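PDB 3JS6: ParM protein from Staphylococcus aureus, which probably assembles into actin-like, nucleotide-dependent filaments that help segregate plasmid DNA at cell division. Local coordinates for residues A[23-28]-A[64-69]; A[15-20]-A[322-327]; A[28-33]-A[69-74]; A[4-9]-A[113-118]. All blocks are in the same frame, centred on the assembly; numbering follows the deposited sequence.

Interaction 1 of 4, residues A[23-28]-A[64-69]; sequences EKFVIP and LLFGND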
loop_
_atom_site.group_PDB
_atom_site.type_symbol
_atom_site.label_atom_id
_atom_site.label_comp_id
_atom_site.label_asym_id
_atom_site.label_seq_id
_atom_site.Cartn_x
_atom_site.Cartn_y
_atom_site.Cartn_z
ATOM N N GLU A 23 10.373 -8.765 -8.300
ATOM C CA GLU A 23 9.734 -9.520 -7.225
ATOM C C GLU A 23 8.782 -8.640 -6.416
ATOM O O GLU A 23 9.079 -7.474 -6.145
ATOM C CB GLU A 23 10.829 -10.073 -6.306
ATOM C CG GLU A 23 11.219 -11.538 -6.484
ATOM C CD GLU A 23 11.174 -12.055 -7.916
ATOM O OE1 GLU A 23 12.041 -11.684 -8.747
ATOM O OE2 GLU A 23 10.256 -12.853 -8.201
ATOM N N LYS A 24 7.632 -9.176 -6.023
ATOM C CA LYS A 24 6.732 -8.358 -5.226
ATOM C C LYS A 24 5.911 -9.200 -4.277
ATOM O O LYS A 24 5.865 -10.401 -4.433
ATOM C CB LYS A 24 5.837 -7.490 -6.132
ATOM C CG LYS A 24 5.011 -8.243 -7.151
ATOM C CD LYS A 24 4.293 -7.251 -8.071
ATOM C CE LYS A 24 3.284 -7.938 -8.975
ATOM N NZ LYS A 24 2.448 -6.955 -9.734
ATOM N N PHE A 25 5.323 -8.571 -3.259
ATOM C CA PHE A 25 4.479 -9.288 -2.309
ATOM C C PHE A 25 3.395 -8.392 -1.749
ATOM O O PHE A 25 3.532 -7.173 -1.758
ATOM C CB PHE A 25 5.318 -9.887 -1.149
ATOM C CG PHE A 25 5.805 -8.872 -0.134
ATOM C CD1 PHE A 25 4.932 -8.323 0.813
ATOM C CD2 PHE A 25 7.146 -8.459 -0.134
ATOM C CE1 PHE A 25 5.370 -7.385 1.744
ATOM C CE2 PHE A 25 7.603 -7.524 0.781
ATOM C CZ PHE A 25 6.713 -6.978 1.732
ATOM N N VAL A 26 2.299 -9.003 -1.296
ATOM C CA VAL A 26 1.207 -8.280 -0.656
ATOM C C VAL A 26 0.733 -9.267 0.430
ATOM O O VAL A 26 0.354 -10.381 0.144
ATOM C CB VAL A 26 0.081 -7.869 -1.656
ATOM C CG1 VAL A 26 -0.402 -9.072 -2.476
ATOM C CG2 VAL A 26 -1.067 -7.185 -0.864
ATOM N N ILE A 27 0.862 -8.842 1.680
ATOM C CA ILE A 27 0.588 -9.667 2.857
ATOM C C ILE A 27 -0.139 -8.825 3.880
ATOM O O ILE A 27 0.149 -7.623 4.013
ATOM C CB ILE A 27 1.958 -10.131 3.461
ATOM C CG1 ILE A 27 2.707 -10.971 2.412
ATOM C CG2 ILE A 27 1.765 -10.902 4.784
ATOM C CD1 ILE A 27 4.194 -11.188 2.704
ATOM N N PRO A 28 -1.091 -9.432 4.620
ATOM C CA PRO A 28 -1.840 -8.703 5.643
ATOM C C PRO A 28 -0.892 -8.110 6.675
ATOM O O PRO A 28 0.113 -8.713 7.022
ATOM C CB PRO A 28 -2.735 -9.781 6.256
ATOM C CG PRO A 28 -3.009 -10.690 5.092
ATOM C CD PRO A 28 -1.630 -10.797 4.443
ATOM N N LEU A 64 10.355 -13.941 14.656
ATOM C CA LEU A 64 9.137 -13.309 14.149
ATOM C C LEU A 64 8.529 -14.135 13.001
ATOM O O LEU A 64 9.256 -14.778 12.257
ATOM C CB LEU A 64 9.460 -11.888 13.669
ATOM C CG LEU A 64 9.897 -10.848 14.724
ATOM C CD1 LEU A 64 10.370 -9.550 14.027
ATOM C CD2 LEU A 64 8.725 -10.541 15.631
ATOM N N LEU A 65 7.205 -14.094 12.864
ATOM C CA LEU A 65 6.493 -14.831 11.813
ATOM C C LEU A 65 5.716 -13.841 10.962
ATOM O O LEU A 65 4.923 -13.038 11.484
ATOM C CB LEU A 65 5.530 -15.848 12.442
ATOM C CG LEU A 65 6.277 -16.983 13.139
ATOM C CD1 LEU A 65 5.296 -17.852 13.928
ATOM C CD2 LEU A 65 7.022 -17.806 12.052
ATOM N N PHE A 66 5.922 -13.912 9.653
ATOM C CA PHE A 66 5.278 -12.979 8.728
ATOM C C PHE A 66 5.027 -13.647 7.385
ATOM O O PHE A 66 5.914 -14.307 6.837
ATOM C CB PHE A 66 6.201 -11.765 8.551
ATOM C CG PHE A 66 5.646 -10.678 7.672
ATOM C CD1 PHE A 66 4.433 -10.068 7.964
ATOM C CD2 PHE A 66 6.358 -10.249 6.554
ATOM C CE1 PHE A 66 3.935 -9.038 7.146
ATOM C CE2 PHE A 66 5.870 -9.226 5.741
ATOM C CZ PHE A 66 4.652 -8.621 6.045
ATOM N N GLY A 67 3.821 -13.469 6.856
ATOM C CA GLY A 67 3.471 -14.071 5.577
ATOM C C GLY A 67 1.973 -14.303 5.435
ATOM O O GLY A 67 1.214 -14.247 6.415
ATOM N N ASN A 68 1.541 -14.558 4.206
ATOM C CA ASN A 68 0.129 -14.799 3.922
ATOM C C ASN A 68 -0.475 -15.961 4.701
ATOM O O ASN A 68 -1.663 -15.938 5.030
ATOM C CB ASN A 68 -0.053 -15.056 2.430
ATOM C CG ASN A 68 0.046 -13.795 1.626
ATOM O OD1 ASN A 68 -0.717 -12.868 1.853
ATOM N ND2 ASN A 68 0.988 -13.743 0.685
ATOM N N ASP A 69 0.330 -16.978 4.997
ATOM C CA ASP A 69 -0.181 -18.145 5.723
ATOM C C ASP A 69 0.116 -18.110 7.211
ATOM O O ASP A 69 0.106 -19.156 7.883
ATOM C CB ASP A 69 0.399 -19.432 5.143
ATOM C CG ASP A 69 -0.190 -19.782 3.797
ATOM O OD1 ASP A 69 -1.347 -19.403 3.553
ATOM O OD2 ASP A 69 0.497 -20.444 2.991
HETATM O O HOH W 1 2.354 -12.111 -1.933
#

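Interaction 2 of 4, residues A[15-20]-A[322-327]; sequences FVKGKI and SQFSNV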
loop_
_atom_site.group_PDB
_atom_site.type_symbol
_atom_site.label_atom_id
_atom_site.label_comp_id
_atom_site.label_asym_id
_atom_site.label_seq_id
_atom_site.Cartn_x
_atom_site.Cartn_y
_atom_site.Cartn_z
ATOM N N PHE A 15 -2.830 -4.130 4.621
ATOM C CA PHE A 15 -1.862 -4.918 3.853
ATOM C C PHE A 15 -0.551 -4.174 3.617
ATOM O O PHE A 15 -0.543 -2.957 3.457
ATOM C CB PHE A 15 -2.429 -5.264 2.479
ATOM C CG PHE A 15 -3.567 -6.228 2.509
ATOM C CD1 PHE A 15 -3.331 -7.596 2.488
ATOM C CD2 PHE A 15 -4.878 -5.771 2.556
ATOM C CE1 PHE A 15 -4.386 -8.502 2.514
ATOM C CE2 PHE A 15 -5.941 -6.666 2.583
ATOM C CZ PHE A 15 -5.694 -8.038 2.562
ATOM N N VAL A 16 0.547 -4.920 3.575
ATOM C CA VAL A 16 1.855 -4.330 3.293
ATOM C C VAL A 16 2.208 -4.805 1.890
ATOM O O VAL A 16 2.112 -6.004 1.604
ATOM C CB VAL A 16 2.934 -4.840 4.270
ATOM C CG1 VAL A 16 4.306 -4.365 3.820
ATOM C CG2 VAL A 16 2.644 -4.334 5.673
ATOM N N LYS A 17 2.586 -3.883 1.013
ATOM C CA LYS A 17 2.965 -4.247 -0.353
ATOM C C LYS A 17 4.470 -3.965 -0.466
ATOM O O LYS A 17 4.948 -2.972 0.065
ATOM C CB LYS A 17 2.226 -3.379 -1.390
ATOM C CG LYS A 17 0.787 -3.838 -1.725
ATOM C CD LYS A 17 -0.187 -3.569 -0.608
ATOM C CE LYS A 17 -0.285 -2.092 -0.271
ATOM N NZ LYS A 17 -1.399 -1.848 0.715
ATOM N N GLY A 18 5.186 -4.836 -1.163
ATOM C CA GLY A 18 6.610 -4.660 -1.342
ATOM C C GLY A 18 7.072 -5.042 -2.737
ATOM O O GLY A 18 6.500 -5.916 -3.384
ATOM N N LYS A 19 8.119 -4.386 -3.226
ATOM C CA LYS A 19 8.621 -4.748 -4.549
ATOM C C LYS A 19 10.120 -4.487 -4.627
ATOM O O LYS A 19 10.604 -3.477 -4.123
ATOM C CB LYS A 19 7.880 -3.946 -5.632
ATOM C CG LYS A 19 8.253 -4.286 -7.075
ATOM C CD LYS A 19 7.384 -3.523 -8.073
ATOM C CE LYS A 19 7.662 -3.986 -9.511
ATOM N NZ LYS A 19 8.971 -3.483 -10.019
ATOM N N ILE A 20 10.849 -5.426 -5.215
ATOM C CA ILE A 20 12.279 -5.261 -5.426
ATOM C C ILE A 20 12.542 -5.950 -6.755
ATOM O O ILE A 20 12.156 -7.096 -6.949
ATOM C CB ILE A 20 13.151 -5.859 -4.260
ATOM C CG1 ILE A 20 14.641 -5.614 -4.571
ATOM C CG2 ILE A 20 12.853 -7.333 -4.044
ATOM C CD1 ILE A 20 15.575 -5.803 -3.385
ATOM N N SER A 322 -4.086 -2.387 -9.144
ATOM C CA SER A 322 -4.164 -1.173 -8.338
ATOM C C SER A 322 -3.506 -1.340 -6.960
ATOM O O SER A 322 -3.040 -0.367 -6.373
ATOM C CB SER A 322 -5.627 -0.749 -8.147
ATOM O OG SER A 322 -6.236 -0.377 -9.369
ATOM N N GLN A 323 -3.460 -2.560 -6.442
ATOM C CA GLN A 323 -2.849 -2.773 -5.133
ATOM C C GLN A 323 -1.367 -2.384 -5.146
ATOM O O GLN A 323 -0.837 -1.919 -4.138
ATOM C CB GLN A 323 -3.004 -4.239 -4.698
ATOM C CG GLN A 323 -2.459 -5.233 -5.718
ATOM C CD GLN A 323 -2.907 -6.671 -5.482
ATOM O OE1 GLN A 323 -2.701 -7.542 -6.338
ATOM N NE2 GLN A 323 -3.514 -6.928 -4.321
ATOM N N PHE A 324 -0.704 -2.563 -6.281
ATOM C CA PHE A 324 0.713 -2.212 -6.379
ATOM C C PHE A 324 1.046 -0.810 -6.952
ATOM O O PHE A 324 2.229 -0.454 -7.119
ATOM C CB PHE A 324 1.430 -3.306 -7.166
ATOM C CG PHE A 324 1.484 -4.634 -6.435
ATOM C CD1 PHE A 324 0.641 -5.687 -6.795
ATOM C CD2 PHE A 324 2.350 -4.804 -5.364
ATOM C CE1 PHE A 324 0.662 -6.907 -6.084
ATOM C CE2 PHE A 324 2.383 -6.018 -4.642
ATOM C CZ PHE A 324 1.534 -7.069 -5.007
ATOM N N SER A 325 0.019 -0.019 -7.244
ATOM C CA SER A 325 0.222 1.326 -7.799
ATOM C C SER A 325 1.152 2.202 -6.975
ATOM O O SER A 325 2.057 2.826 -7.531
ATOM C CB SER A 325 -1.113 2.070 -7.967
ATOM O OG SER A 325 -1.692 1.804 -9.230
ATOM N N ASN A 326 0.917 2.278 -5.665
ATOM C CA ASN A 326 1.772 3.098 -4.799
ATOM C C ASN A 326 3.227 2.633 -4.895
ATOM O O ASN A 326 4.131 3.437 -5.130
ATOM C CB ASN A 326 1.321 3.006 -3.332
ATOM C CG ASN A 326 0.138 3.938 -3.005
ATOM O OD1 ASN A 326 -0.567 3.744 -2.012
ATOM N ND2 ASN A 326 -0.062 4.947 -3.824
ATOM N N VAL A 327 3.449 1.329 -4.722
ATOM C CA VAL A 327 4.801 0.798 -4.779
ATOM C C VAL A 327 5.490 1.050 -6.124
ATOM O O VAL A 327 6.678 1.357 -6.151
ATOM C CB VAL A 327 4.786 -0.706 -4.436
ATOM C CG1 VAL A 327 6.037 -1.373 -4.923
ATOM C CG2 VAL A 327 4.681 -0.866 -2.927
#

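Interaction 3 of 4, residues A[28-33]-A[69-74]; sequences PSRIGR and DLDKTT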
loop_
_atom_site.group_PDB
_atom_site.type_symbol
_atom_site.label_atom_id
_atom_site.label_comp_id
_atom_site.label_asym_id
_atom_site.label_seq_id
_atom_site.Cartn_x
_atom_site.Cartn_y
_atom_site.Cartn_z
ATOM N N PRO A 28 -1.091 -9.432 4.620
ATOM C CA PRO A 28 -1.840 -8.703 5.643
ATOM C C PRO A 28 -0.892 -8.110 6.675
ATOM O O PRO A 28 0.113 -8.713 7.022
ATOM C CB PRO A 28 -2.735 -9.781 6.256
ATOM C CG PRO A 28 -3.009 -10.690 5.092
ATOM C CD PRO A 28 -1.630 -10.797 4.443
ATOM N N SER A 29 -1.222 -6.920 7.163
ATOM C CA SER A 29 -0.394 -6.244 8.150
ATOM C C SER A 29 -0.605 -6.894 9.526
ATOM O O SER A 29 -1.217 -6.312 10.408
ATOM C CB SER A 29 -0.771 -4.756 8.169
ATOM O OG SER A 29 -0.073 -4.056 9.174
ATOM N N ARG A 30 -0.102 -8.118 9.672
ATOM C CA ARG A 30 -0.224 -8.922 10.891
ATOM C C ARG A 30 1.125 -9.564 11.107
ATOM O O ARG A 30 1.835 -9.845 10.159
ATOM C CB ARG A 30 -1.241 -10.073 10.711
ATOM C CG ARG A 30 -2.699 -9.664 10.613
ATOM C CD ARG A 30 -3.587 -10.853 10.209
ATOM N NE ARG A 30 -3.575 -11.952 11.180
ATOM C CZ ARG A 30 -4.070 -11.869 12.411
ATOM N NH1 ARG A 30 -4.609 -10.730 12.837
ATOM N NH2 ARG A 30 -4.062 -12.931 13.204
ATOM N N ILE A 31 1.476 -9.814 12.354
ATOM C CA ILE A 31 2.754 -10.438 12.641
ATOM C C ILE A 31 2.585 -11.432 13.793
ATOM O O ILE A 31 1.690 -11.283 14.621
ATOM C CB ILE A 31 3.801 -9.356 12.989
ATOM C CG1 ILE A 31 5.204 -9.942 12.940
ATOM C CG2 ILE A 31 3.509 -8.749 14.359
ATOM C CD1 ILE A 31 6.284 -8.875 12.909
ATOM N N GLY A 32 3.425 -12.456 13.818
ATOM C CA GLY A 32 3.364 -13.444 14.881
ATOM C C GLY A 32 4.751 -13.738 15.431
ATOM O O GLY A 32 5.743 -13.052 15.119
ATOM N N ARG A 33 4.839 -14.782 16.239
ATOM C CA ARG A 33 6.105 -15.160 16.835
ATOM C C ARG A 33 6.049 -16.638 17.081
ATOM O O ARG A 33 5.013 -17.151 17.511
ATOM C CB ARG A 33 6.298 -14.427 18.170
ATOM C CG ARG A 33 7.437 -14.988 18.978
ATOM C CD ARG A 33 7.802 -14.093 20.153
ATOM N NE ARG A 33 8.684 -14.797 21.080
ATOM C CZ ARG A 33 9.346 -14.211 22.068
ATOM N NH1 ARG A 33 9.234 -12.903 22.257
ATOM N NH2 ARG A 33 10.111 -14.935 22.868
ATOM N N ASP A 69 0.330 -16.978 4.997
ATOM C CA ASP A 69 -0.181 -18.145 5.723
ATOM C C ASP A 69 0.116 -18.110 7.211
ATOM O O ASP A 69 0.106 -19.156 7.883
ATOM C CB ASP A 69 0.399 -19.432 5.143
ATOM C CG ASP A 69 -0.190 -19.782 3.797
ATOM O OD1 ASP A 69 -1.347 -19.403 3.553
ATOM O OD2 ASP A 69 0.497 -20.444 2.991
ATOM N N LEU A 70 0.362 -16.910 7.728
ATOM C CA LEU A 70 0.670 -16.729 9.137
ATOM C C LEU A 70 -0.198 -17.557 10.090
ATOM O O LEU A 70 0.314 -18.316 10.919
ATOM C CB LEU A 70 0.520 -15.252 9.529
ATOM C CG LEU A 70 0.781 -14.973 11.019
ATOM C CD1 LEU A 70 2.220 -15.400 11.384
ATOM C CD2 LEU A 70 0.577 -13.487 11.324
ATOM N N ASP A 71 -1.515 -17.386 9.973
ATOM C CA ASP A 71 -2.456 -18.047 10.871
ATOM C C ASP A 71 -2.567 -19.557 10.692
ATOM O O ASP A 71 -3.190 -20.242 11.513
ATOM C CB ASP A 71 -3.825 -17.354 10.771
ATOM C CG ASP A 71 -3.738 -15.851 11.064
ATOM O OD1 ASP A 71 -2.925 -15.429 11.931
ATOM O OD2 ASP A 71 -4.483 -15.083 10.426
ATOM N N LYS A 72 -1.958 -20.071 9.625
ATOM C CA LYS A 72 -1.940 -21.515 9.384
ATOM C C LYS A 72 -0.747 -22.141 10.104
ATOM O O LYS A 72 -0.651 -23.375 10.239
ATOM C CB LYS A 72 -1.856 -21.815 7.880
ATOM C CG LYS A 72 -3.132 -21.443 7.142
ATOM C CD LYS A 72 -3.136 -21.840 5.670
ATOM C CE LYS A 72 -4.412 -21.312 5.015
ATOM N NZ LYS A 72 -4.535 -21.684 3.578
ATOM N N THR A 73 0.160 -21.307 10.607
ATOM C CA THR A 73 1.322 -21.867 11.291
ATOM C C THR A 73 1.439 -21.489 12.756
ATOM O O THR A 73 2.239 -22.067 13.499
ATOM C CB THR A 73 2.650 -21.498 10.547
ATOM O OG1 THR A 73 3.662 -22.445 10.893
ATOM C CG2 THR A 73 3.138 -20.114 10.943
ATOM N N THR A 74 0.631 -20.540 13.200
ATOM C CA THR A 74 0.717 -20.120 14.580
ATOM C C THR A 74 -0.613 -19.550 15.040
ATOM O O THR A 74 -1.502 -19.271 14.234
ATOM C CB THR A 74 1.830 -19.041 14.739
ATOM O OG1 THR A 74 1.976 -18.673 16.119
ATOM C CG2 THR A 74 1.463 -17.792 13.930
#

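Interaction 4 of 4, residues A[4-9]-A[113-118]; sequences VYVMAL and NVVIAT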
loop_
_atom_site.group_PDB
_atom_site.type_symbol
_atom_site.label_atom_id
_atom_site.label_comp_id
_atom_site.label_asym_id
_atom_site.label_seq_id
_atom_site.Cartn_x
_atom_site.Cartn_y
_atom_site.Cartn_z
ATOM N N VAL A 4 23.725 -1.400 -5.802
ATOM C CA VAL A 4 22.554 -0.935 -5.053
ATOM C C VAL A 4 21.191 -1.294 -5.662
ATOM O O VAL A 4 20.959 -1.126 -6.853
ATOM C CB VAL A 4 22.639 0.580 -4.859
ATOM C CG1 VAL A 4 21.494 1.068 -4.007
ATOM C CG2 VAL A 4 23.994 0.957 -4.228
ATOM N N TYR A 5 20.295 -1.789 -4.821
ATOM C CA TYR A 5 18.948 -2.184 -5.241
ATOM C C TYR A 5 17.901 -1.214 -4.721
ATOM O O TYR A 5 18.143 -0.508 -3.752
ATOM C CB TYR A 5 18.621 -3.566 -4.703
ATOM C CG TYR A 5 19.494 -4.645 -5.251
ATOM C CD1 TYR A 5 20.543 -5.176 -4.493
ATOM C CD2 TYR A 5 19.290 -5.137 -6.534
ATOM C CE1 TYR A 5 21.359 -6.173 -5.009
ATOM C CE2 TYR A 5 20.102 -6.127 -7.056
ATOM C CZ TYR A 5 21.132 -6.642 -6.292
ATOM O OH TYR A 5 21.954 -7.618 -6.825
ATOM N N VAL A 6 16.725 -1.191 -5.345
ATOM C CA VAL A 6 15.689 -0.289 -4.892
ATOM C C VAL A 6 14.543 -1.071 -4.254
ATOM O O VAL A 6 13.972 -1.952 -4.882
ATOM C CB VAL A 6 15.149 0.565 -6.071
ATOM C CG1 VAL A 6 13.896 1.331 -5.649
ATOM C CG2 VAL A 6 16.232 1.571 -6.515
HETATM N N MSE A 7 14.250 -0.775 -2.994
HETATM C CA MSE A 7 13.140 -1.421 -2.287
HETATM C C MSE A 7 12.003 -0.416 -2.227
HETATM O O MSE A 7 12.206 0.709 -1.763
HETATM C CB MSE A 7 13.487 -1.772 -0.849
HETATM C CG MSE A 7 14.438 -2.950 -0.629
HETATM SE SE MSE A 7 14.624 -3.266 1.326
HETATM C CE MSE A 7 15.588 -4.914 1.293
ATOM N N ALA A 8 10.813 -0.824 -2.683
ATOM C CA ALA A 8 9.646 0.036 -2.640
ATOM C C ALA A 8 8.693 -0.669 -1.678
ATOM O O ALA A 8 8.426 -1.858 -1.824
ATOM C CB ALA A 8 9.020 0.163 -3.997
ATOM N N LEU A 9 8.208 0.077 -0.693
ATOM C CA LEU A 9 7.334 -0.474 0.347
ATOM C C LEU A 9 6.134 0.408 0.573
ATOM O O LEU A 9 6.237 1.626 0.500
ATOM C CB LEU A 9 8.100 -0.592 1.659
ATOM C CG LEU A 9 9.091 -1.755 1.746
ATOM C CD1 LEU A 9 10.031 -1.579 2.966
ATOM C CD2 LEU A 9 8.286 -3.075 1.858
ATOM N N ASN A 113 22.810 -3.887 -0.401
ATOM C CA ASN A 113 22.786 -2.439 -0.257
ATOM C C ASN A 113 21.536 -1.934 -0.977
ATOM O O ASN A 113 21.255 -2.334 -2.108
ATOM C CB ASN A 113 24.037 -1.825 -0.887
ATOM C CG ASN A 113 25.317 -2.368 -0.277
ATOM O OD1 ASN A 113 26.157 -2.927 -0.972
ATOM N ND2 ASN A 113 25.465 -2.207 1.030
ATOM N N VAL A 114 20.798 -1.053 -0.330
ATOM C CA VAL A 114 19.581 -0.551 -0.934
ATOM C C VAL A 114 19.280 0.878 -0.602
ATOM O O VAL A 114 19.909 1.498 0.276
ATOM C CB VAL A 114 18.349 -1.342 -0.416
ATOM C CG1 VAL A 114 18.560 -2.845 -0.592
ATOM C CG2 VAL A 114 18.127 -1.014 1.086
ATOM N N VAL A 115 18.302 1.392 -1.336
ATOM C CA VAL A 115 17.711 2.684 -1.051
ATOM C C VAL A 115 16.243 2.240 -0.838
ATOM O O VAL A 115 15.793 1.270 -1.461
ATOM C CB VAL A 115 17.773 3.644 -2.211
ATOM C CG1 VAL A 115 19.217 4.161 -2.367
ATOM C CG2 VAL A 115 17.285 2.955 -3.477
ATOM N N ILE A 116 15.523 2.920 0.046
ATOM C CA ILE A 116 14.126 2.591 0.327
ATOM C C ILE A 116 13.196 3.747 -0.041
ATOM O O ILE A 116 13.389 4.887 0.405
ATOM C CB ILE A 116 13.917 2.266 1.838
ATOM C CG1 ILE A 116 14.760 1.056 2.237
ATOM C CG2 ILE A 116 12.432 2.040 2.129
ATOM C CD1 ILE A 116 14.663 0.723 3.748
ATOM N N ALA A 117 12.213 3.454 -0.883
ATOM C CA ALA A 117 11.214 4.429 -1.289
ATOM C C ALA A 117 9.884 3.990 -0.666
ATOM O O ALA A 117 9.461 2.859 -0.843
ATOM C CB ALA A 117 11.086 4.452 -2.799
ATOM N N THR A 118 9.244 4.877 0.082
ATOM C CA THR A 118 7.974 4.529 0.676
ATOM C C THR A 118 7.102 5.780 0.782
ATOM O O THR A 118 7.480 6.862 0.311
ATOM C CB THR A 118 8.166 3.905 2.054
ATOM O OG1 THR A 118 6.905 3.391 2.512
ATOM C CG2 THR A 118 8.723 4.953 3.057
#

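Interaction 1 of 4, residues A[23-28]-A[64-69]
Asn68 ND2 is the polar atom on which several groups converge. Within this contact it gives a weak hydrogen bond to Val26 O (3.5 Å, N-H...O angle 139°) and another weak one to water 1, which also accepts from Val26 N (3.2 Å); its stronger partner lies beyond the two segments, the carboxylate of Asp50. Water 1 thus bridges Asn68 ND2 to the backbone N of Val26, the residue whose carbonyl the amide also contacts weakly. The other amide atom, OD1, lies 3.2 Å from Val26 O, two acceptors that cannot bond, and rests against Pro28 CD at 3.4 Å.

Between these polar atoms and the hydrophobic interior stands Ile27, which points at residues 64-69 and divides its branches among three neighbours. Its CG2, anti to the backbone N while CG1 lies beside that N, reaches Gly67 C at 3.5 Å and also makes an off-centre CH-pi contact with the Phe66 ring, 4.2 Å from the centroid and 29° off the normal. CG1 passes Asn68 ND2, and CD1 approaches Phe66 CE2. The benzyl group of Phe66 swings toward strand 23-28 because its CG is anti to the backbone N (chi1 -177°). A looser apolar contact is added by Phe25 CE1, which lies at the edge of the Phe66 ring, 4.4 Å from Phe66 CE2.

Leu95, Leu102 and Leu103 of helix 90-104 touch Phe66, Ile27 and Phe25 respectively. Strand 23-33 and the end of strand 64-66 thus pack on one helix, consistent with the alpha/beta layering of the actin-like N-terminal domain.

Interaction 2 of 4, residues A[15-20]-A[322-327]
Val327 CG2 sits 3.8 Å from Lys17 CB and 3.7 Å from Lys17 O, in the dense part of this contact; Val327 and Lys17 bury more surface here than any other residue, 75 and 80 Å². The valine spans two residues whose side chains set out toward the helix, Lys17 and Lys19. Its CG1 faces Lys19 because it stands anti to the backbone N (chi1 161°), although the modelled 3.2 Å between Val327 CG1 and Lys19 CB is too short for two carbons and is doubtful.

The packing relaxes toward Phe324, whose CE2 approaches Lys17 CG obliquely at 4.0 Å, and toward the exposed Gln323, whose backbone O touches Lys17 CG at 3.5 Å. Bends at chi2 and chi3 (72° and 60°) fold the lysine back along its own strand, and NZ donates to Phe15 O at 3.1 Å from above the carbonyl plane.

Methylenes therefore do the touching, while Lys17 NZ turns back to its own strand and Lys19 NZ goes on to a salt bridge with Glu331: strand 15-20 and the start of helix 325-342 adhere through apolar surface, and the charge of Lys19 adds a second anchor on the same helix.

Interaction 3 of 4, residues A[28-33]-A[69-74]
A short, weakly bonded helical turn at about 70-73 lies against the part of strand 23-33 that comes after the inverse gamma turn centred on Ser29, and Arg30 and Asp71 pair there as a salt bridge. Arg30 NH2 donates to Asp71 OD1 at 3.0 Å with a nearly straight N-H...O angle of 171°. The acceptor lies in the guanidinium plane, at its edge, and receives the proton on its syn side, although the donor stands 29° out of the carboxylate plane. The two planes are 66° apart, which is consistent with the second arm being weak: Arg30 NE to Asp71 OD2 is a bond of 3.3 Å. A bend at chi3 brings the guanidinium across to the aspartate, and NH1 forms a further salt bridge with Asp79, so that Arg30 joins two carboxylates.

In the actin-like N-terminal domain to which this strand belongs, the turn follows strand 64-66, and Leu70 and Thr74 touch Leu65. Leu70 supplies the apolar half of the contact: CD2 lies 3.9 Å from Arg30 CB and 3.8 Å from Ile31 C. Leu70 CD1 packs directly against the bare backbone of Gly32, with Gly32 N at 4.0 Å. The hydroxyl of Thr74 is hydrogen-bonded to Thr76.

Interaction 4 of 4, residues A[4-9]-A[113-118]
Flat groups play little part beyond the Tyr5 ring, which Asn113 O approaches obliquely, 3.8 Å from CD1; at the far end of that side chain the hydroxyl is bonded to Glu109. The peptide planes carry the contact instead. Strands 4-9 and 113-118 run parallel, their axes 31° apart, and the bonds alternate in direction: Tyr5 N to Asn113 O (2.9 Å), Val115 N to Tyr5 O, Met7 N to Val115 O (3.0 Å), Ala117 N to Met7 O (2.9 Å) and Leu9 N to Ala117 O. Tyr5 and Met7 thus use both their N-H and C=O groups toward the second strand, and Leu9 gives its N-H, as in a regular parallel ladder. At its end Thr118 OG1 donates to Leu9 O at 2.8 Å, from well above the carbonyl plane; with OG1 anti to its backbone N (chi1 -171°), the hydroxyl adds a side-chain bond to the backbone series.

One face holds Tyr5, Met7, Val114 and Ile116. Selenomethionine Met7, extended beyond CG, passes Val114 obliquely, CE lying 4.1 Å from Val114 CG1. On the opposite face Val6 CG2 meets Val115 CG2 at 3.5 Å, with Val4, Ala8 and Ala117 alongside.

The sheet is sandwiched here: Ile100 and Leu103 of helix 90-104 cover the Met7 face, whereas Val327, Tyr330 and Lys338 of helix 325-342 cover the Val6 face. Within the sheet, strand 15-20 flanks 4-11 antiparallel, and strand 148-161 continues it in parallel beyond 111-120.

All four contacts involve one mixed sheet of the actin-like fold. Interactions 1 and 3 follow strand 23-33 along its length, share Pro28 and Asp69, and have centres about 8 Å apart; Gly32 N and Leu65 O, 2.8 Å apart, probably hydrogen-bond between them. Interaction 2 lies next in the sheet, its centre about 12 Å from that of interaction 1 and about 13 Å from that of interaction 4. Probable bonds at Ile27 O to Val16 N (2.8 Å) and Lys19 N to Ala8 O (2.9 Å) tie it to both. Interactions 3 and 4 remain apart, with nearest atoms about 11 Å distant. The structure is of the apo protein, and no nucleotide is present to relate these contacts to.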